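Local coordinates for NADH dehydrogenase, putative (Plasmodium falciparum, PDB 5JWC), which probably oxidises NADH with its flavin-adenine dinucleotide cofactor and passes the electrons to ubiquinone, as a single-polypeptide (type II) NADH dehydrogenase, at residues L362-Q376 against Y393-F406. Residues are numbered along the deposited sequence; the frame is centred on the assembly and turned at random.
Sequences LTGNKLTSEALKLKQ and YEKNKKGEMTPQQF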
ATOM      1  N   LEU A 362     -56.964 -20.958  -4.148  1.00 58.17           N
ATOM      2  CA  LEU A 362     -57.298 -20.600  -5.527  1.00 60.42           C
ATOM      3  C   LEU A 362     -58.781 -20.261  -5.720  1.00 63.22           C
ATOM      4  O   LEU A 362     -59.673 -20.928  -5.190  1.00 62.75           O
ATOM      5  CB  LEU A 362     -56.868 -21.711  -6.495  1.00 51.27           C
ATOM      6  CG  LEU A 362     -55.346 -21.886  -6.573  1.00 56.03           C
ATOM      7  CD1 LEU A 362     -54.928 -22.664  -7.822  1.00 49.90           C
ATOM      8  CD2 LEU A 362     -54.614 -20.540  -6.501  1.00 51.89           C
ATOM      9  N   THR A 363     -59.012 -19.181  -6.460  1.00 69.63           N
ATOM     10  CA  THR A 363     -60.346 -18.638  -6.709  1.00 74.47           C
ATOM     11  C   THR A 363     -61.036 -19.313  -7.902  1.00 74.80           C
ATOM     12  O   THR A 363     -60.513 -19.354  -9.018  1.00 71.64           O
ATOM     13  CB  THR A 363     -60.259 -17.099  -6.947  1.00 71.34           C
ATOM     14  OG1 THR A 363     -60.371 -16.414  -5.694  1.00 72.97           O
ATOM     15  CG2 THR A 363     -61.366 -16.597  -7.876  1.00 79.92           C
ATOM     16  N   GLY A 364     -62.209 -19.873  -7.616  1.00 80.31           N
ATOM     17  CA  GLY A 364     -63.026 -20.590  -8.581  1.00 76.92           C
ATOM     18  C   GLY A 364     -62.822 -22.077  -8.329  1.00 82.49           C
ATOM     19  O   GLY A 364     -62.213 -22.447  -7.316  1.00 82.24           O
ATOM     20  N   ASN A 365     -63.340 -22.929  -9.213  1.00 84.43           N
ATOM     21  CA  ASN A 365     -63.226 -24.381  -9.032  1.00 84.02           C
ATOM     22  C   ASN A 365     -62.243 -25.054  -9.995  1.00 82.53           C
ATOM     23  O   ASN A 365     -61.984 -26.256  -9.873  1.00 77.09           O
ATOM     24  CB  ASN A 365     -64.592 -25.061  -9.136  1.00 84.38           C
ATOM     25  CG  ASN A 365     -65.558 -24.607  -8.054  1.00 89.42           C
ATOM     26  OD1 ASN A 365     -66.338 -23.675  -8.243  1.00 90.96           O
ATOM     27  ND2 ASN A 365     -65.509 -25.278  -6.905  1.00 89.09           N
ATOM     28  N   LYS A 366     -61.700 -24.289 -10.945  1.00 77.29           N
ATOM     29  CA  LYS A 366     -60.845 -24.866 -11.982  1.00 70.57           C
ATOM     30  C   LYS A 366     -59.365 -24.568 -11.784  1.00 62.87           C
ATOM     31  O   LYS A 366     -58.924 -23.424 -11.917  1.00 60.87           O
ATOM     32  CB  LYS A 366     -61.287 -24.379 -13.363  1.00 68.50           C
ATOM     33  CG  LYS A 366     -61.609 -22.897 -13.440  1.00 73.30           C
ATOM     34  CD  LYS A 366     -62.247 -22.545 -14.778  1.00 74.04           C
ATOM     35  CE  LYS A 366     -61.544 -23.240 -15.937  1.00 70.97           C
ATOM     36  NZ  LYS A 366     -62.249 -22.995 -17.235  1.00 75.72           N
ATOM     37  N   LEU A 367     -58.608 -25.618 -11.468  1.00 55.95           N
ATOM     38  CA  LEU A 367     -57.173 -25.499 -11.231  1.00 53.15           C
ATOM     39  C   LEU A 367     -56.414 -25.320 -12.541  1.00 52.93           C
ATOM     40  O   LEU A 367     -56.098 -26.294 -13.223  1.00 51.16           O
ATOM     41  CB  LEU A 367     -56.621 -26.726 -10.501  1.00 49.71           C
ATOM     42  CG  LEU A 367     -57.398 -27.257  -9.304  1.00 52.70           C
ATOM     43  CD1 LEU A 367     -56.860 -28.598  -8.876  1.00 52.45           C
ATOM     44  CD2 LEU A 367     -57.302 -26.241  -8.169  1.00 56.09           C
ATOM     45  N   THR A 368     -56.143 -24.068 -12.892  1.00 49.77           N
ATOM     46  CA  THR A 368     -55.395 -23.735 -14.100  1.00 46.93           C
ATOM     47  C   THR A 368     -54.134 -22.982 -13.690  1.00 51.38           C
ATOM     48  O   THR A 368     -54.069 -22.448 -12.582  1.00 49.19           O
ATOM     49  CB  THR A 368     -56.220 -22.863 -15.059  1.00 51.42           C
ATOM     50  OG1 THR A 368     -56.441 -21.581 -14.461  1.00 53.16           O
ATOM     51  CG2 THR A 368     -57.583 -23.518 -15.338  1.00 51.74           C
ATOM     52  N   SER A 369     -53.136 -22.936 -14.569  1.00 46.30           N
ATOM     53  CA  SER A 369     -51.921 -22.192 -14.279  1.00 47.86           C
ATOM     54  C   SER A 369     -52.251 -20.706 -14.187  1.00 51.44           C
ATOM     55  O   SER A 369     -51.588 -19.963 -13.466  1.00 49.53           O
ATOM     56  CB  SER A 369     -50.845 -22.467 -15.333  1.00 47.17           C
ATOM     57  OG  SER A 369     -51.214 -21.941 -16.592  1.00 45.57           O
ATOM     58  N   GLU A 370     -53.283 -20.270 -14.906  1.00 49.96           N
ATOM     59  CA  GLU A 370     -53.675 -18.870 -14.842  1.00 52.97           C
ATOM     60  C   GLU A 370     -54.307 -18.543 -13.496  1.00 54.63           C
ATOM     61  O   GLU A 370     -54.141 -17.440 -12.972  1.00 55.22           O
ATOM     62  CB  GLU A 370     -54.639 -18.517 -15.970  1.00 56.98           C
ATOM     63  CG  GLU A 370     -54.754 -17.023 -16.191  1.00 59.86           C
ATOM     64  CD  GLU A 370     -53.412 -16.386 -16.522  1.00 67.09           C
ATOM     65  OE1 GLU A 370     -53.184 -15.239 -16.081  1.00 63.99           O
ATOM     66  OE2 GLU A 370     -52.584 -17.035 -17.211  1.00 65.84           O
ATOM     67  N   ALA A 371     -55.034 -19.508 -12.945  1.00 51.62           N
ATOM     68  CA  ALA A 371     -55.623 -19.358 -11.621  1.00 50.90           C
ATOM     69  C   ALA A 371     -54.511 -19.202 -10.582  1.00 50.17           C
ATOM     70  O   ALA A 371     -54.578 -18.328  -9.724  1.00 49.78           O
ATOM     71  CB  ALA A 371     -56.515 -20.545 -11.291  1.00 46.13           C
ATOM     72  N   LEU A 372     -53.497 -20.059 -10.664  1.00 45.91           N
ATOM     73  CA  LEU A 372     -52.343 -19.971  -9.777  1.00 47.91           C
ATOM     74  C   LEU A 372     -51.664 -18.608  -9.921  1.00 49.19           C
ATOM     75  O   LEU A 372     -51.337 -17.966  -8.930  1.00 48.41           O
ATOM     76  CB  LEU A 372     -51.352 -21.092 -10.064  1.00 42.30           C
ATOM     77  CG  LEU A 372     -50.075 -21.175  -9.225  1.00 43.19           C
ATOM     78  CD1 LEU A 372     -50.389 -21.370  -7.738  1.00 42.50           C
ATOM     79  CD2 LEU A 372     -49.173 -22.294  -9.741  1.00 38.04           C
ATOM     80  N   LYS A 373     -51.472 -18.156 -11.156  1.00 47.14           N
ATOM     81  CA  LYS A 373     -50.787 -16.886 -11.385  1.00 48.74           C
ATOM     82  C   LYS A 373     -51.584 -15.708 -10.829  1.00 52.34           C
ATOM     83  O   LYS A 373     -51.016 -14.662 -10.517  1.00 53.26           O
ATOM     84  CB  LYS A 373     -50.508 -16.677 -12.876  1.00 48.77           C
ATOM     85  CG  LYS A 373     -49.491 -15.587 -13.151  1.00 45.37           C
ATOM     86  CD  LYS A 373     -49.471 -15.185 -14.619  1.00 49.62           C
ATOM     87  CE  LYS A 373     -48.449 -14.078 -14.853  1.00 56.00           C
ATOM     88  NZ  LYS A 373     -48.457 -13.579 -16.263  1.00 62.67           N
ATOM     89  N   LEU A 374     -52.895 -15.879 -10.703  1.00 47.70           N
ATOM     90  CA  LEU A 374     -53.736 -14.829 -10.148  1.00 51.75           C
ATOM     91  C   LEU A 374     -53.523 -14.648  -8.640  1.00 52.47           C
ATOM     92  O   LEU A 374     -53.740 -13.562  -8.124  1.00 54.94           O
ATOM     93  CB  LEU A 374     -55.212 -15.116 -10.452  1.00 53.73           C
ATOM     94  CG  LEU A 374     -55.659 -14.673 -11.853  1.00 57.64           C
ATOM     95  CD1 LEU A 374     -57.078 -15.125 -12.178  1.00 59.32           C
ATOM     96  CD2 LEU A 374     -55.556 -13.161 -11.974  1.00 57.03           C
ATOM     97  N   LYS A 375     -53.085 -15.693  -7.940  1.00 51.35           N
ATOM     98  CA  LYS A 375     -52.801 -15.586  -6.501  1.00 53.96           C
ATOM     99  C   LYS A 375     -51.300 -15.500  -6.250  1.00 54.73           C
ATOM    100  O   LYS A 375     -50.814 -15.696  -5.125  1.00 50.03           O
ATOM    101  CB  LYS A 375     -53.383 -16.776  -5.733  1.00 53.96           C
ATOM    102  CG  LYS A 375     -54.910 -16.870  -5.775  1.00 61.19           C
ATOM    103  CD  LYS A 375     -55.547 -15.605  -5.210  1.00 59.98           C
ATOM    104  CE  LYS A 375     -57.055 -15.627  -5.368  1.00 62.17           C
ATOM    105  NZ  LYS A 375     -57.473 -15.086  -6.693  1.00 66.66           N
ATOM    106  N   GLN A 376     -50.573 -15.166  -7.304  1.00 51.36           N
ATOM    107  CA  GLN A 376     -49.131 -15.241  -7.270  1.00 54.31           C
ATOM    108  C   GLN A 376     -48.486 -14.172  -6.383  1.00 56.02           C
ATOM    109  O   GLN A 376     -47.485 -14.439  -5.743  1.00 55.13           O
ATOM    110  CB  GLN A 376     -48.603 -15.147  -8.709  1.00 55.81           C
ATOM    111  CG  GLN A 376     -47.129 -15.296  -8.833  1.00 55.25           C
ATOM    112  CD  GLN A 376     -46.481 -13.953  -8.965  1.00 54.76           C
ATOM    113  OE1 GLN A 376     -47.159 -12.953  -9.226  1.00 61.31           O
ATOM    114  NE2 GLN A 376     -45.170 -13.905  -8.760  1.00 49.83           N
ATOM    115  N   TYR A 393     -44.571 -18.372 -16.296  1.00 39.81           N
ATOM    116  CA  TYR A 393     -45.975 -18.774 -16.413  1.00 44.72           C
ATOM    117  C   TYR A 393     -46.455 -18.869 -17.866  1.00 45.23           C
ATOM    118  O   TYR A 393     -47.259 -19.740 -18.191  1.00 49.99           O
ATOM    119  CB  TYR A 393     -46.872 -17.812 -15.636  1.00 44.14           C
ATOM    120  CG  TYR A 393     -46.776 -17.971 -14.136  1.00 43.99           C
ATOM    121  CD1 TYR A 393     -47.665 -18.787 -13.447  1.00 38.52           C
ATOM    122  CD2 TYR A 393     -45.779 -17.322 -13.411  1.00 39.30           C
ATOM    123  CE1 TYR A 393     -47.587 -18.937 -12.077  1.00 44.27           C
ATOM    124  CE2 TYR A 393     -45.682 -17.467 -12.037  1.00 38.31           C
ATOM    125  CZ  TYR A 393     -46.592 -18.274 -11.375  1.00 40.91           C
ATOM    126  OH  TYR A 393     -46.511 -18.434 -10.017  1.00 37.27           O
ATOM    127  N   GLU A 394     -45.966 -17.989 -18.737  1.00 47.61           N
ATOM    128  CA  GLU A 394     -46.401 -18.005 -20.141  1.00 48.39           C
ATOM    129  C   GLU A 394     -45.870 -19.216 -20.906  1.00 45.90           C
ATOM    130  O   GLU A 394     -46.575 -19.774 -21.741  1.00 53.45           O
ATOM    131  CB  GLU A 394     -46.020 -16.708 -20.863  1.00 46.90           C
ATOM    132  CG  GLU A 394     -46.850 -15.479 -20.454  1.00 55.55           C
ATOM    133  CD  GLU A 394     -46.666 -15.061 -19.001  1.00 65.51           C
ATOM    134  OE1 GLU A 394     -45.545 -14.627 -18.636  1.00 66.77           O
ATOM    135  OE2 GLU A 394     -47.646 -15.161 -18.222  1.00 65.24           O
ATOM    136  N   LYS A 395     -44.647 -19.644 -20.623  1.00 41.92           N
ATOM    137  CA  LYS A 395     -44.102 -20.803 -21.324  1.00 44.26           C
ATOM    138  C   LYS A 395     -44.504 -22.134 -20.686  1.00 46.81           C
ATOM    139  O   LYS A 395     -44.162 -23.196 -21.196  1.00 46.92           O
ATOM    140  CB  LYS A 395     -42.580 -20.699 -21.415  1.00 46.55           C
ATOM    141  CG  LYS A 395     -42.136 -19.532 -22.286  1.00 52.80           C
ATOM    142  CD  LYS A 395     -40.662 -19.604 -22.634  1.00 54.92           C
ATOM    143  CE  LYS A 395     -40.237 -18.382 -23.434  1.00 56.44           C
ATOM    144  NZ  LYS A 395     -38.837 -18.527 -23.914  1.00 66.78           N
ATOM    145  N   ASN A 396     -45.220 -22.078 -19.566  1.00 44.64           N
ATOM    146  CA  ASN A 396     -45.677 -23.291 -18.895  1.00 44.46           C
ATOM    147  C   ASN A 396     -47.170 -23.207 -18.613  1.00 48.74           C
ATOM    148  O   ASN A 396     -47.637 -23.639 -17.549  1.00 45.08           O
ATOM    149  CB  ASN A 396     -44.921 -23.526 -17.580  1.00 40.95           C
ATOM    150  CG  ASN A 396     -43.446 -23.790 -17.782  1.00 45.97           C
ATOM    151  OD1 ASN A 396     -43.028 -24.922 -18.039  1.00 47.79           O
ATOM    152  ND2 ASN A 396     -42.639 -22.744 -17.644  1.00 40.74           N
ATOM    153  N   LYS A 397     -47.907 -22.648 -19.568  1.00 46.47           N
ATOM    154  CA  LYS A 397     -49.355 -22.515 -19.454  1.00 48.50           C
ATOM    155  C   LYS A 397     -49.968 -23.906 -19.317  1.00 47.43           C
ATOM    156  O   LYS A 397     -49.497 -24.871 -19.919  1.00 48.13           O
ATOM    157  CB  LYS A 397     -49.927 -21.788 -20.672  1.00 52.01           C
ATOM    158  CG  LYS A 397     -49.603 -20.313 -20.711  1.00 56.15           C
ATOM    159  CD  LYS A 397     -49.965 -19.698 -22.066  1.00 60.88           C
ATOM    160  CE  LYS A 397     -50.390 -18.235 -21.937  1.00 62.96           C
ATOM    161  NZ  LYS A 397     -49.713 -17.369 -22.962  1.00 65.49           N
ATOM    162  N   LYS A 398     -51.018 -24.005 -18.515  1.00 47.29           N
ATOM    163  CA  LYS A 398     -51.615 -25.292 -18.214  1.00 49.48           C
ATOM    164  C   LYS A 398     -53.126 -25.134 -18.121  1.00 46.78           C
ATOM    165  O   LYS A 398     -53.617 -24.247 -17.424  1.00 50.07           O
ATOM    166  CB  LYS A 398     -51.040 -25.838 -16.904  1.00 50.44           C
ATOM    167  CG  LYS A 398     -50.954 -27.336 -16.813  1.00 54.17           C
ATOM    168  CD  LYS A 398     -49.725 -27.873 -17.522  1.00 55.23           C
ATOM    169  CE  LYS A 398     -49.615 -29.377 -17.295  1.00 57.63           C
ATOM    170  NZ  LYS A 398     -48.709 -30.050 -18.269  1.00 61.76           N
ATOM    171  N   GLY A 399     -53.867 -25.990 -18.820  1.00 50.56           N
ATOM    172  CA  GLY A 399     -55.319 -25.947 -18.760  1.00 46.71           C
ATOM    173  C   GLY A 399     -55.817 -26.476 -17.430  1.00 53.39           C
ATOM    174  O   GLY A 399     -55.059 -26.565 -16.455  1.00 49.05           O
ATOM    175  N   GLU A 400     -57.091 -26.849 -17.385  1.00 51.46           N
ATOM    176  CA  GLU A 400     -57.680 -27.338 -16.151  1.00 48.06           C
ATOM    177  C   GLU A 400     -57.035 -28.660 -15.745  1.00 44.73           C
ATOM    178  O   GLU A 400     -56.878 -29.559 -16.557  1.00 41.45           O
ATOM    179  CB  GLU A 400     -59.193 -27.497 -16.306  1.00 53.95           C
ATOM    180  CG  GLU A 400     -59.902 -27.957 -15.043  1.00 57.16           C
ATOM    181  CD  GLU A 400     -61.419 -28.029 -15.209  1.00 68.09           C
ATOM    182  OE1 GLU A 400     -61.935 -27.564 -16.252  1.00 64.77           O
ATOM    183  OE2 GLU A 400     -62.090 -28.553 -14.292  1.00 70.38           O
ATOM    184  N   MET A 401     -56.655 -28.770 -14.481  1.00 43.05           N
ATOM    185  CA  MET A 401     -55.949 -29.944 -13.999  1.00 40.49           C
ATOM    186  C   MET A 401     -56.753 -30.650 -12.920  1.00 44.38           C
ATOM    187  O   MET A 401     -57.496 -30.005 -12.180  1.00 48.33           O
ATOM    188  CB  MET A 401     -54.582 -29.557 -13.429  1.00 43.70           C
ATOM    189  CG  MET A 401     -53.492 -29.298 -14.444  1.00 45.22           C
ATOM    190  SD  MET A 401     -52.103 -28.440 -13.653  1.00 45.64           S
ATOM    191  CE  MET A 401     -52.752 -26.769 -13.604  1.00 36.30           C
ATOM    192  N   THR A 402     -56.596 -31.967 -12.818  1.00 41.54           N
ATOM    193  CA  THR A 402     -57.076 -32.697 -11.652  1.00 45.85           C
ATOM    194  C   THR A 402     -56.156 -32.354 -10.480  1.00 49.72           C
ATOM    195  O   THR A 402     -55.054 -31.850 -10.695  1.00 47.09           O
ATOM    196  CB  THR A 402     -57.085 -34.211 -11.869  1.00 41.78           C
ATOM    197  OG1 THR A 402     -55.738 -34.674 -11.980  1.00 45.17           O
ATOM    198  CG2 THR A 402     -57.864 -34.572 -13.129  1.00 45.60           C
ATOM    199  N   PRO A 403     -56.619 -32.585  -9.237  1.00 51.04           N
ATOM    200  CA  PRO A 403     -55.738 -32.345  -8.091  1.00 46.31           C
ATOM    201  C   PRO A 403     -54.366 -33.020  -8.199  1.00 47.13           C
ATOM    202  O   PRO A 403     -53.362 -32.353  -7.926  1.00 45.40           O
ATOM    203  CB  PRO A 403     -56.547 -32.913  -6.920  1.00 46.56           C
ATOM    204  CG  PRO A 403     -57.960 -32.590  -7.291  1.00 48.16           C
ATOM    205  CD  PRO A 403     -58.023 -32.769  -8.817  1.00 50.97           C
ATOM    206  N   GLN A 404     -54.311 -34.285  -8.604  1.00 43.15           N
ATOM    207  CA  GLN A 404     -53.028 -34.967  -8.771  1.00 46.40           C
ATOM    208  C   GLN A 404     -52.132 -34.288  -9.830  1.00 48.68           C
ATOM    209  O   GLN A 404     -50.912 -34.193  -9.667  1.00 43.87           O
ATOM    210  CB  GLN A 404     -53.250 -36.430  -9.153  1.00 47.91           C
ATOM    211  CG  GLN A 404     -51.968 -37.218  -9.329  1.00 51.89           C
ATOM    212  CD  GLN A 404     -51.168 -37.321  -8.042  1.00 56.84           C
ATOM    213  OE1 GLN A 404     -51.696 -37.727  -7.003  1.00 54.42           O
ATOM    214  NE2 GLN A 404     -49.888 -36.940  -8.100  1.00 52.70           N
ATOM    215  N   GLN A 405     -52.749 -33.826 -10.913  1.00 45.66           N
ATOM    216  CA  GLN A 405     -52.021 -33.154 -11.980  1.00 45.25           C
ATOM    217  C   GLN A 405     -51.488 -31.818 -11.472  1.00 45.55           C
ATOM    218  O   GLN A 405     -50.388 -31.401 -11.826  1.00 38.64           O
ATOM    219  CB  GLN A 405     -52.920 -32.940 -13.202  1.00 42.36           C
ATOM    220  CG  GLN A 405     -53.291 -34.231 -13.934  1.00 41.03           C
ATOM    221  CD  GLN A 405     -54.331 -34.008 -15.019  1.00 42.33           C
ATOM    222  OE1 GLN A 405     -54.988 -32.957 -15.081  1.00 42.23           O
ATOM    223  NE2 GLN A 405     -54.474 -34.990 -15.892  1.00 39.58           N
ATOM    224  N   PHE A 406     -52.293 -31.152 -10.648  1.00 44.64           N
ATOM    225  CA  PHE A 406     -51.905 -29.886 -10.048  1.00 44.35           C
ATOM    226  C   PHE A 406     -50.710 -30.093  -9.125  1.00 43.55           C
ATOM    227  O   PHE A 406     -49.744 -29.330  -9.152  1.00 40.18           O
ATOM    228  CB  PHE A 406     -53.074 -29.270  -9.285  1.00 40.68           C
ATOM    229  CG  PHE A 406     -52.824 -27.863  -8.847  1.00 44.88           C
ATOM    230  CD1 PHE A 406     -52.658 -26.856  -9.784  1.00 43.56           C
ATOM    231  CD2 PHE A 406     -52.733 -27.546  -7.501  1.00 40.22           C
ATOM    232  CE1 PHE A 406     -52.417 -25.556  -9.391  1.00 45.66           C
ATOM    233  CE2 PHE A 406     -52.496 -26.245  -7.103  1.00 40.59           C
ATOM    234  CZ  PHE A 406     -52.338 -25.248  -8.044  1.00 44.18           C
TER
HETATM  235  O   HOH W   1     -49.533 -19.866 -16.819  1.00 48.15           O
HETATM  236  O   HOH W   2     -54.179 -21.552 -17.463  1.00 49.75           O
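Leu367 and Ser369 run antiparallel to Lys398 and Met401, with Met401 N giving a hydrogen bond to Leu367 O (2.8 Å) and Ser369 N a nearly straight one to Lys398 O (3.2 Å, N-H...O 172°). Ser369 contributes its side chain as well. With chi1 at 67°, OG sits between its own N and carbonyl carbon, turned to the opposing backbone, where it accepts from Lys398 N at 2.8 Å. A water joins the same hydroxyl to Tyr393 O, while another spans Lys398 O and Glu370 N, the latter in the first turn of helix 369-374. Each segment leads into a helix through a threonine: Thr368 OG1 accepts from Ala371 N, and Thr402 forms a capping box with Gln405. Two short connections lying side by side, each followed by a capped helix, recall the paired loops of EF-hands, although none of the bound magnesium ions sits here; both belong to the helical insertion domain of this enzyme. On the apolar side, Leu367 meets Phe406 at about a right angle, its CD1 lying 3.9 Å from Phe406 CB, whereas Leu362 and Phe406 reach toward each other from opposite directions, Leu362 CD1 coming within 3.7 Å of Phe406 CZ. Ile358 and Ile359 of helix 355-361 also pack on this phenyl group, and the Met401 methyl CE meets the ring edge in plane. At the far end Lys373 lies across one face of Tyr393, its CG 3.8 Å from the ring centroid in a CH-pi contact. Because the lysine chain is extended beyond CG, NZ passes the ring and forms a salt bridge with Glu394 OE2 (2.6 Å), meeting it on the syn side but 28° out of the carboxylate plane. Tyr393 OH is hydrogen-bonded to Leu386 O, which also receives Gln376 NE2.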